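Local structure of alanine racemase 1 (Caldanaerobacter subterraneus subsp. tengcongensis MB4, 4Y2W) at residues Asp4-Arg7 with Pro8-Glu12; Glu73-Glu76 with Lys77-Thr81. The protein belongs to the alanine racemase family, joining a TIM-barrel N-terminal domain to a beta-rich C-terminal domain in a two-chain assembly. The protein carries 1 engineered substitution. All coordinates share one frame; numbering follows the deposited sequence.

Contact 1: residues Asp4-Arg7 with Pro8-Glu12; sequences DGVR and PTRVE
Asp4 and Arg10 meet across a bend in an irregular backbone: residues 4-9 form neither helix nor strand, and at Arg10 begins strand 10-14, which pairs antiparallel with strand 248-260 and parallel with 372-376 in the mixed sheet. The two side chains approach from opposite directions and form an end-on, two-pronged salt bridge. Arg10 NH1 reaches Asp4 OD2 at 3.0 Å along a nearly straight bond (174°); OD2 accepts with its syn lone pair and lies in the guanidinium plane. Arg10 NH2 meets Asp4 OD1, at 2.8 Å, on its syn side but out of the carboxylate plane, and OD1 is tilted from the guanidinium plane. A bend at chi3 (66°) turns the Arg10 head back over the loop, where NE donates to Pro8 O at 3.2 Å. NE and NH2 also make weak bonds to Arg7 O, while Val6 CB lies over one guanidinium face, toward its rim, 3.9 Å from Arg10 NH2. Arg7, extended from CG to NE, runs alongside Thr9, whose CB lies over the rim of one guanidinium face, 3.7 Å from Arg7 NE. The guanidinium of Arg7 forms a salt bridge with Asp289, and Thr9 OG1 bonds to Pro284 O and Thr252. Held by one carboxylate and Pro8 O, with weak bonds to Arg7 O, the Arg10 guanidinium is probably limited in rotation, its charge largely offset by Asp4.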
ATOM      1  N   ASP A   4       8.395 -13.512 -17.788  1.00 42.66           N
ATOM      2  CA  ASP A   4       7.196 -14.312 -18.042  1.00 42.66           C
ATOM      3  C   ASP A   4       5.965 -13.406 -18.069  1.00 42.03           C
ATOM      4  O   ASP A   4       6.098 -12.189 -18.046  1.00 44.44           O
ATOM      5  CB  ASP A   4       7.056 -15.413 -16.979  1.00 42.36           C
ATOM      6  CG  ASP A   4       6.904 -14.860 -15.570  1.00 42.19           C
ATOM      7  OD1 ASP A   4       6.592 -13.662 -15.416  1.00 41.76           O
ATOM      8  OD2 ASP A   4       7.096 -15.630 -14.609  1.00 42.20           O
ATOM      9  N   GLY A   5       4.777 -13.998 -18.115  1.00 41.42           N
ATOM     10  CA  GLY A   5       3.530 -13.238 -18.149  1.00 41.13           C
ATOM     11  C   GLY A   5       3.324 -12.286 -16.985  1.00 40.76           C
ATOM     12  O   GLY A   5       2.696 -11.244 -17.144  1.00 42.26           O
ATOM     13  N   VAL A   6       3.854 -12.639 -15.817  1.00 39.99           N
ATOM     14  CA  VAL A   6       3.686 -11.834 -14.606  1.00 39.25           C
ATOM     15  C   VAL A   6       4.707 -10.698 -14.569  1.00 38.68           C
ATOM     16  O   VAL A   6       5.809 -10.826 -15.103  1.00 39.02           O
ATOM     17  CB  VAL A   6       3.826 -12.706 -13.337  1.00 39.07           C
ATOM     18  CG1 VAL A   6       3.664 -11.871 -12.070  1.00 39.45           C
ATOM     19  CG2 VAL A   6       2.801 -13.832 -13.358  1.00 38.67           C
ATOM     20  N   ARG A   7       4.333  -9.587 -13.937  1.00 37.63           N
ATOM     21  CA  ARG A   7       5.228  -8.441 -13.773  1.00 36.65           C
ATOM     22  C   ARG A   7       6.566  -8.878 -13.174  1.00 37.20           C
ATOM     23  O   ARG A   7       6.596  -9.767 -12.317  1.00 38.29           O
ATOM     24  CB  ARG A   7       4.582  -7.387 -12.869  1.00 35.54           C
ATOM     25  CG  ARG A   7       5.401  -6.118 -12.696  1.00 34.78           C
ATOM     26  CD  ARG A   7       4.847  -5.256 -11.584  1.00 34.48           C
ATOM     27  NE  ARG A   7       5.684  -4.084 -11.343  1.00 34.70           N
ATOM     28  CZ  ARG A   7       5.555  -3.256 -10.306  1.00 33.83           C
ATOM     29  NH1 ARG A   7       4.620  -3.461  -9.383  1.00 33.65           N
ATOM     30  NH2 ARG A   7       6.375  -2.222 -10.185  1.00 33.53           N
ATOM     31  N   PRO A   8       7.678  -8.258 -13.617  1.00 37.21           N
ATOM     32  CA  PRO A   8       8.975  -8.609 -13.038  1.00 37.60           C
ATOM     33  C   PRO A   8       9.004  -8.454 -11.515  1.00 37.51           C
ATOM     34  O   PRO A   8       9.348  -9.405 -10.810  1.00 37.69           O
ATOM     35  CB  PRO A   8       9.938  -7.631 -13.718  1.00 37.66           C
ATOM     36  CG  PRO A   8       9.285  -7.298 -15.011  1.00 37.12           C
ATOM     37  CD  PRO A   8       7.817  -7.288 -14.718  1.00 37.28           C
ATOM     38  N   THR A   9       8.638  -7.272 -11.022  1.00 37.30           N
ATOM     39  CA  THR A   9       8.526  -7.032  -9.584  1.00 37.09           C
ATOM     40  C   THR A   9       7.327  -7.811  -9.051  1.00 37.95           C
ATOM     41  O   THR A   9       6.207  -7.620  -9.520  1.00 37.74           O
ATOM     42  CB  THR A   9       8.369  -5.530  -9.278  1.00 36.47           C
ATOM     43  OG1 THR A   9       9.594  -4.856  -9.579  1.00 36.25           O
ATOM     44  CG2 THR A   9       8.026  -5.289  -7.818  1.00 36.87           C
ATOM     45  N   ARG A  10       7.565  -8.692  -8.078  1.00 38.58           N
ATOM     46  CA  ARG A  10       6.529  -9.617  -7.613  1.00 38.87           C
ATOM     47  C   ARG A  10       6.742 -10.109  -6.188  1.00 39.52           C
ATOM     48  O   ARG A  10       7.840 -10.016  -5.636  1.00 39.85           O
ATOM     49  CB  ARG A  10       6.475 -10.837  -8.534  1.00 39.11           C
ATOM     50  CG  ARG A  10       7.717 -11.721  -8.476  1.00 39.10           C
ATOM     51  CD  ARG A  10       7.691 -12.793  -9.550  1.00 39.72           C
ATOM     52  NE  ARG A  10       7.765 -12.229 -10.897  1.00 40.13           N
ATOM     53  CZ  ARG A  10       7.651 -12.935 -12.020  1.00 40.65           C
ATOM     54  NH1 ARG A  10       7.457 -14.247 -11.985  1.00 40.01           N
ATOM     55  NH2 ARG A  10       7.730 -12.319 -13.191  1.00 41.85           N
ATOM     56  N   VAL A  11       5.670 -10.653  -5.615  1.00 39.73           N
ATOM     57  CA  VAL A  11       5.726 -11.374  -4.352  1.00 39.13           C
ATOM     58  C   VAL A  11       5.479 -12.846  -4.639  1.00 38.34           C
ATOM     59  O   VAL A  11       4.493 -13.195  -5.281  1.00 38.23           O
ATOM     60  CB  VAL A  11       4.678 -10.838  -3.352  1.00 39.46           C
ATOM     61  CG1 VAL A  11       4.263 -11.903  -2.348  1.00 40.04           C
ATOM     62  CG2 VAL A  11       5.225  -9.621  -2.626  1.00 39.98           C
ATOM     63  N   GLU A  12       6.390 -13.698  -4.179  1.00 38.47           N
ATOM     64  CA  GLU A  12       6.208 -15.143  -4.260  1.00 39.70           C
ATOM     65  C   GLU A  12       5.728 -15.652  -2.903  1.00 40.48           C
ATOM     66  O   GLU A  12       6.473 -15.598  -1.915  1.00 41.99           O
ATOM     67  CB  GLU A  12       7.521 -15.830  -4.653  1.00 39.46           C
ATOM     68  CG  GLU A  12       8.007 -15.493  -6.056  1.00 38.96           C
ATOM     69  CD  GLU A  12       9.301 -16.198  -6.438  1.00 38.93           C
ATOM     70  OE1 GLU A  12       9.980 -16.756  -5.551  1.00 37.71           O
ATOM     71  OE2 GLU A  12       9.646 -16.186  -7.639  1.00 39.77           O
TER

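Contact 2: residues Glu73-Glu76 with Lys77-Thr81; sequences ELRE and KGIKT
Leu74 and Ile79 form the compact side of this helix end: Leu74 CB lies 4.1 Å from Ile79 CG1, and both side chains pack on Ala52 of helix 48-58, Leu74 also on Val65 and Ile79 on Phe63 of strand 62-65. Ile79 N donates to Leu74 O at 3.2 Å, and Gly78 N to Arg75 O at 3.0 Å. These two bonds, with the positive phi of Gly78 (79°), define a Schellman motif in which Gly78 is the C-prime residue; it ends helix 68-76 and turns the chain toward strand 83-85 of the TIM barrel. Arg75 braces the outgoing loop: bent at chi2 (-80°), it brings NH1 within 2.6 Å of Ile79 O and 2.8 Å of Thr81 O. The Thr81 bond is the straighter, at 164°, and lies near the guanidinium plane, whereas NH1 sits above the Ile79 carbonyl plane. Arg75 NE and NH2 extend the network to His100 O and Asp101 O. The looser side belongs to Glu76 and Lys77, both exposed. Their chains cross at a slant, Glu76 OE2 3.8 Å from Lys77 CE, yet Lys77 NZ stays 4.8 Å from Glu76 OE2, which may give a weak attraction but is not a salt bridge.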
ATOM      1  N   GLU A  73     -15.077 -10.733   1.500  1.00 45.57           N
ATOM      2  CA  GLU A  73     -14.207 -11.180   0.408  1.00 46.77           C
ATOM      3  C   GLU A  73     -13.965 -12.684   0.488  1.00 48.31           C
ATOM      4  O   GLU A  73     -13.980 -13.379  -0.529  1.00 50.41           O
ATOM      5  CB  GLU A  73     -12.864 -10.441   0.442  1.00 46.60           C
ATOM      6  CG  GLU A  73     -11.877 -10.862  -0.646  1.00 45.09           C
ATOM      7  CD  GLU A  73     -10.491 -10.270  -0.458  1.00 44.48           C
ATOM      8  OE1 GLU A  73     -10.163  -9.825   0.662  1.00 44.34           O
ATOM      9  OE2 GLU A  73      -9.715 -10.260  -1.433  1.00 43.64           O
ATOM     10  N   LEU A  74     -13.743 -13.179   1.703  1.00 49.19           N
ATOM     11  CA  LEU A  74     -13.505 -14.602   1.923  1.00 50.68           C
ATOM     12  C   LEU A  74     -14.736 -15.457   1.596  1.00 51.57           C
ATOM     13  O   LEU A  74     -14.607 -16.517   0.982  1.00 53.27           O
ATOM     14  CB  LEU A  74     -13.052 -14.848   3.364  1.00 51.13           C
ATOM     15  CG  LEU A  74     -11.691 -14.250   3.732  1.00 50.97           C
ATOM     16  CD1 LEU A  74     -11.466 -14.302   5.236  1.00 51.14           C
ATOM     17  CD2 LEU A  74     -10.572 -14.966   2.987  1.00 51.27           C
ATOM     18  N   ARG A  75     -15.918 -14.992   2.002  1.00 51.60           N
ATOM     19  CA  ARG A  75     -17.177 -15.688   1.690  1.00 51.71           C
ATOM     20  C   ARG A  75     -17.473 -15.711   0.184  1.00 52.47           C
ATOM     21  O   ARG A  75     -17.950 -16.720  -0.343  1.00 50.76           O
ATOM     22  CB  ARG A  75     -18.351 -15.059   2.448  1.00 50.72           C
ATOM     23  CG  ARG A  75     -18.408 -15.420   3.926  1.00 49.82           C
ATOM     24  CD  ARG A  75     -19.004 -16.804   4.152  1.00 49.09           C
ATOM     25  NE  ARG A  75     -19.200 -17.090   5.578  1.00 48.13           N
ATOM     26  CZ  ARG A  75     -18.388 -17.821   6.345  1.00 47.68           C
ATOM     27  NH1 ARG A  75     -17.286 -18.384   5.859  1.00 47.11           N
ATOM     28  NH2 ARG A  75     -18.685 -17.995   7.629  1.00 47.85           N
ATOM     29  N   GLU A  76     -17.174 -14.608  -0.499  1.00 54.74           N
ATOM     30  CA  GLU A  76     -17.354 -14.521  -1.952  1.00 58.08           C
ATOM     31  C   GLU A  76     -16.556 -15.614  -2.681  1.00 58.86           C
ATOM     32  O   GLU A  76     -16.984 -16.106  -3.727  1.00 57.45           O
ATOM     33  CB  GLU A  76     -16.950 -13.128  -2.466  1.00 60.72           C
ATOM     34  CG  GLU A  76     -17.756 -12.620  -3.660  1.00 63.00           C
ATOM     35  CD  GLU A  76     -17.410 -13.310  -4.972  1.00 65.18           C
ATOM     36  OE1 GLU A  76     -18.336 -13.841  -5.625  1.00 67.18           O
ATOM     37  OE2 GLU A  76     -16.216 -13.323  -5.352  1.00 65.78           O
ATOM     38  N   LYS A  77     -15.410 -16.000  -2.119  1.00 60.00           N
ATOM     39  CA  LYS A  77     -14.562 -17.041  -2.711  1.00 61.30           C
ATOM     40  C   LYS A  77     -14.805 -18.451  -2.146  1.00 59.86           C
ATOM     41  O   LYS A  77     -13.962 -19.335  -2.299  1.00 58.41           O
ATOM     42  CB  LYS A  77     -13.084 -16.647  -2.580  1.00 63.10           C
ATOM     43  CG  LYS A  77     -12.702 -15.433  -3.419  1.00 65.20           C
ATOM     44  CD  LYS A  77     -12.658 -15.762  -4.910  1.00 66.63           C
ATOM     45  CE  LYS A  77     -12.645 -14.508  -5.771  1.00 67.46           C
ATOM     46  NZ  LYS A  77     -11.407 -13.703  -5.579  1.00 67.88           N
ATOM     47  N   GLY A  78     -15.958 -18.662  -1.514  1.00 59.80           N
ATOM     48  CA  GLY A  78     -16.385 -20.002  -1.095  1.00 59.72           C
ATOM     49  C   GLY A  78     -15.748 -20.540   0.175  1.00 58.46           C
ATOM     50  O   GLY A  78     -15.691 -21.757   0.375  1.00 57.29           O
ATOM     51  N   ILE A  79     -15.277 -19.646   1.040  1.00 57.87           N
ATOM     52  CA  ILE A  79     -14.703 -20.053   2.321  1.00 57.62           C
ATOM     53  C   ILE A  79     -15.841 -20.379   3.294  1.00 56.10           C
ATOM     54  O   ILE A  79     -16.685 -19.527   3.576  1.00 55.03           O
ATOM     55  CB  ILE A  79     -13.784 -18.956   2.907  1.00 57.86           C
ATOM     56  CG1 ILE A  79     -12.598 -18.678   1.968  1.00 56.92           C
ATOM     57  CG2 ILE A  79     -13.284 -19.347   4.292  1.00 58.20           C
ATOM     58  CD1 ILE A  79     -11.571 -19.791   1.881  1.00 56.76           C
ATOM     59  N   LYS A  80     -15.857 -21.621   3.776  1.00 55.61           N
ATOM     60  CA  LYS A  80     -16.894 -22.121   4.690  1.00 54.74           C
ATOM     61  C   LYS A  80     -16.524 -21.891   6.152  1.00 52.26           C
ATOM     62  O   LYS A  80     -17.402 -21.727   7.000  1.00 52.22           O
ATOM     63  CB  LYS A  80     -17.112 -23.623   4.478  1.00 56.43           C
ATOM     64  CG  LYS A  80     -17.478 -24.029   3.057  1.00 58.43           C
ATOM     65  CD  LYS A  80     -17.288 -25.527   2.852  1.00 60.08           C
ATOM     66  CE  LYS A  80     -17.439 -25.923   1.390  1.00 61.29           C
ATOM     67  NZ  LYS A  80     -18.810 -25.665   0.868  1.00 61.75           N
ATOM     68  N   THR A  81     -15.221 -21.905   6.438  1.00 49.63           N
ATOM     69  CA  THR A  81     -14.688 -21.678   7.781  1.00 47.50           C
ATOM     70  C   THR A  81     -15.364 -20.477   8.456  1.00 47.30           C
ATOM     71  O   THR A  81     -15.616 -19.468   7.798  1.00 48.15           O
ATOM     72  CB  THR A  81     -13.165 -21.421   7.721  1.00 46.50           C
ATOM     73  OG1 THR A  81     -12.529 -22.443   6.943  1.00 44.46           O
ATOM     74  CG2 THR A  81     -12.547 -21.408   9.113  1.00 46.79           C
TER

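How the contacts relate
Contact 1 precedes contact 2 along the chain, and within one subunit they do not touch: their centres are 26 Å apart and their nearest atoms about 14 Å. One leads into a strand of the mixed sheet, the other out of a barrel helix. The subunit interface relates them more closely. Arg7 of contact 1 packs on Glu69 of the second subunit, which belongs to that subunit's helix 68-76, the helix whose end forms contact 2; Glu73 in turn makes a salt bridge to Arg368 of the second subunit. The Arg7 side chain of contact 1 lies about 11 Å from a bound alanine.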